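Local atomic coordinates of beta-glucuronidase (Dictyoglomus thermophilum, PDB entry 6XXW), a protein that probably hydrolyses beta-D-glucuronides, as a glycoside hydrolase of family 2 whose members cleave and bind carbohydrates. Residues 288-292 with 541-545. Sequence-based numbering, arbitrary orientation.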
ATOM      1  N   GLU A 288      46.459  -7.128   0.261  1.00 24.68           N
ATOM      2  CA  GLU A 288      47.601  -7.664  -0.478  1.00 31.70           C
ATOM      3  C   GLU A 288      47.116  -8.120  -1.849  1.00 27.15           C
ATOM      4  O   GLU A 288      46.342  -9.072  -1.942  1.00 28.40           O
ATOM      5  CB  GLU A 288      48.250  -8.823   0.284  1.00 35.16           C
ATOM      6  CG  GLU A 288      49.606  -9.252  -0.248  1.00 42.45           C
ATOM      7  CD  GLU A 288      50.110 -10.511   0.434  1.00 53.82           C
ATOM      8  OE1 GLU A 288      49.472 -11.575   0.272  1.00 53.24           O
ATOM      9  OE2 GLU A 288      51.133 -10.433   1.144  1.00 58.74           O
ATOM     10  N   GLY A 289      47.590  -7.469  -2.907  1.00 26.82           N
ATOM     11  CA  GLY A 289      47.158  -7.844  -4.248  1.00 29.26           C
ATOM     12  C   GLY A 289      45.699  -7.471  -4.435  1.00 26.81           C
ATOM     13  O   GLY A 289      45.291  -6.335  -4.170  1.00 30.10           O
ATOM     14  N   LYS A 290      44.886  -8.430  -4.876  1.00 24.60           N
ATOM     15  CA  LYS A 290      43.454  -8.202  -5.009  1.00 25.35           C
ATOM     16  C   LYS A 290      42.670  -8.829  -3.865  1.00 24.61           C
ATOM     17  O   LYS A 290      41.476  -9.115  -4.014  1.00 23.67           O
ATOM     18  CB  LYS A 290      42.948  -8.719  -6.352  1.00 30.83           C
ATOM     19  CG  LYS A 290      43.444 -10.092  -6.725  1.00 33.53           C
ATOM     20  CD  LYS A 290      43.127 -10.384  -8.184  1.00 30.82           C
ATOM     21  CE  LYS A 290      43.573 -11.781  -8.583  1.00 45.98           C
ATOM     22  NZ  LYS A 290      42.906 -12.838  -7.761  1.00 48.69           N
ATOM     23  N   GLN A 291      43.319  -9.054  -2.731  1.00 23.70           N
ATOM     24  CA  GLN A 291      42.687  -9.678  -1.585  1.00 22.24           C
ATOM     25  C   GLN A 291      42.585  -8.696  -0.424  1.00 24.66           C
ATOM     26  O   GLN A 291      43.501  -7.909  -0.181  1.00 23.11           O
ATOM     27  CB  GLN A 291      43.466 -10.924  -1.157  1.00 24.36           C
ATOM     28  CG  GLN A 291      43.514 -12.001  -2.234  1.00 29.33           C
ATOM     29  CD  GLN A 291      43.901 -13.361  -1.685  1.00 34.91           C
ATOM     30  OE1 GLN A 291      43.192 -14.345  -1.885  1.00 40.68           O
ATOM     31  NE2 GLN A 291      45.033 -13.421  -0.993  1.00 30.06           N
ATOM     32  N   PHE A 292      41.456  -8.758   0.292  1.00 21.42           N
ATOM     33  CA  PHE A 292      41.254  -8.061   1.556  1.00 18.83           C
ATOM     34  C   PHE A 292      41.337  -9.115   2.655  1.00 27.08           C
ATOM     35  O   PHE A 292      40.435  -9.952   2.780  1.00 21.33           O
ATOM     36  CB  PHE A 292      39.899  -7.349   1.575  1.00 17.78           C
ATOM     37  CG  PHE A 292      39.740  -6.385   2.707  1.00 19.64           C
ATOM     38  CD1 PHE A 292      39.411  -6.835   3.982  1.00 21.92           C
ATOM     39  CD2 PHE A 292      39.936  -5.024   2.505  1.00 17.37           C
ATOM     40  CE1 PHE A 292      39.272  -5.938   5.040  1.00 20.70           C
ATOM     41  CE2 PHE A 292      39.797  -4.123   3.565  1.00 17.07           C
ATOM     42  CZ  PHE A 292      39.464  -4.587   4.829  1.00 17.42           C
ATOM     43  N   LEU A 541      34.261 -12.104 -11.503  1.00 20.42           N
ATOM     44  CA  LEU A 541      35.414 -11.212 -11.416  1.00 25.68           C
ATOM     45  C   LEU A 541      36.175 -11.504 -10.123  1.00 28.29           C
ATOM     46  O   LEU A 541      35.703 -11.174  -9.025  1.00 20.42           O
ATOM     47  CB  LEU A 541      34.960  -9.753 -11.477  1.00 24.16           C
ATOM     48  CG  LEU A 541      34.089  -9.370 -12.680  1.00 22.47           C
ATOM     49  CD1 LEU A 541      33.650  -7.910 -12.589  1.00 22.73           C
ATOM     50  CD2 LEU A 541      34.842  -9.612 -13.985  1.00 25.61           C
ATOM     51  N   ASP A 542      37.367 -12.100 -10.250  1.00 19.80           N
ATOM     52  CA  ASP A 542      38.095 -12.522  -9.054  1.00 25.69           C
ATOM     53  C   ASP A 542      38.693 -11.358  -8.264  1.00 25.27           C
ATOM     54  O   ASP A 542      39.155 -11.574  -7.136  1.00 29.93           O
ATOM     55  CB  ASP A 542      39.190 -13.540  -9.425  1.00 31.27           C
ATOM     56  CG  ASP A 542      40.326 -12.947 -10.261  1.00 33.35           C
ATOM     57  OD1 ASP A 542      40.334 -11.733 -10.565  1.00 28.12           O
ATOM     58  OD2 ASP A 542      41.239 -13.720 -10.615  1.00 43.64           O
ATOM     59  N   PHE A 543      38.688 -10.145  -8.801  1.00 20.09           N
ATOM     60  CA  PHE A 543      39.215  -8.989  -8.084  1.00 20.94           C
ATOM     61  C   PHE A 543      38.136  -8.227  -7.317  1.00 23.70           C
ATOM     62  O   PHE A 543      38.454  -7.273  -6.604  1.00 21.04           O
ATOM     63  CB  PHE A 543      39.941  -8.045  -9.053  1.00 20.20           C
ATOM     64  CG  PHE A 543      39.135  -7.665 -10.273  1.00 23.99           C
ATOM     65  CD1 PHE A 543      38.168  -6.667 -10.204  1.00 20.07           C
ATOM     66  CD2 PHE A 543      39.357  -8.291 -11.486  1.00 21.26           C
ATOM     67  CE1 PHE A 543      37.424  -6.317 -11.322  1.00 23.49           C
ATOM     68  CE2 PHE A 543      38.626  -7.941 -12.607  1.00 26.33           C
ATOM     69  CZ  PHE A 543      37.655  -6.952 -12.526  1.00 22.58           C
ATOM     70  N   VAL A 544      36.876  -8.636  -7.419  1.00 16.49           N
ATOM     71  CA  VAL A 544      35.801  -8.018  -6.654  1.00 19.64           C
ATOM     72  C   VAL A 544      35.697  -8.762  -5.329  1.00 19.54           C
ATOM     73  O   VAL A 544      35.468  -9.979  -5.299  1.00 22.85           O
ATOM     74  CB  VAL A 544      34.471  -8.036  -7.428  1.00 21.55           C
ATOM     75  CG1 VAL A 544      33.320  -7.613  -6.535  1.00 20.05           C
ATOM     76  CG2 VAL A 544      34.564  -7.112  -8.659  1.00 19.80           C
ATOM     77  N   VAL A 545      35.909  -8.038  -4.235  1.00 17.71           N
ATOM     78  CA  VAL A 545      35.958  -8.628  -2.902  1.00 18.50           C
ATOM     79  C   VAL A 545      34.749  -8.244  -2.061  1.00 16.65           C
ATOM     80  O   VAL A 545      34.734  -8.510  -0.860  1.00 16.16           O
ATOM     81  CB  VAL A 545      37.261  -8.252  -2.171  1.00 19.64           C
ATOM     82  CG1 VAL A 545      38.470  -8.715  -2.978  1.00 19.65           C
ATOM     83  CG2 VAL A 545      37.329  -6.735  -1.938  1.00 19.14           C
TER
HETATM   84  O   HOH W   1      40.398 -11.228  -4.813  1.00 25.99           O
HETATM   85  O   HOH W   2      42.393 -15.358  -8.994  1.00 51.51           O
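The CA atoms of Lys290 and Phe543 are the nearest pair across the contact, 5.3 Å apart. Residues 288-291 form a type II' beta turn, the reversal of the hairpin joining strands 285-288 and 291-294. Residues 541-544 form a type I beta turn leading into strand 544-550 of the TIM barrel. No direct backbone hydrogen bond joins the two segments. A water sits between them, 2.5 Å from Lys290 O and 2.7 Å from Asp542 O. Lys290 runs extended past Phe543, its CD 4.0 Å from Phe543 CB. A bend at chi4 (60°) sets NZ beside the Asp542 carboxylate. The salt bridge from Lys290 NZ to Asp542 OD2 is long, 3.4 Å, and its hydrogen bond weak. A second water accepts from NZ and donates to OD2. Val545 CG1 lies 3.2 Å from Lys290 O, and Val545 CG2 meets Phe292 CB loosely at 4.4 Å. The Phe543 ring turns away and stacks with Tyr494 of helix 482-497. An alanine in place of Lys290 would probably leave Asp542 without this cationic mate and thin the apolar cover beside Phe543. At the start of strand 544-550 the partly exposed side thus rests on water and a long ion pair, the buried side on apolar contact.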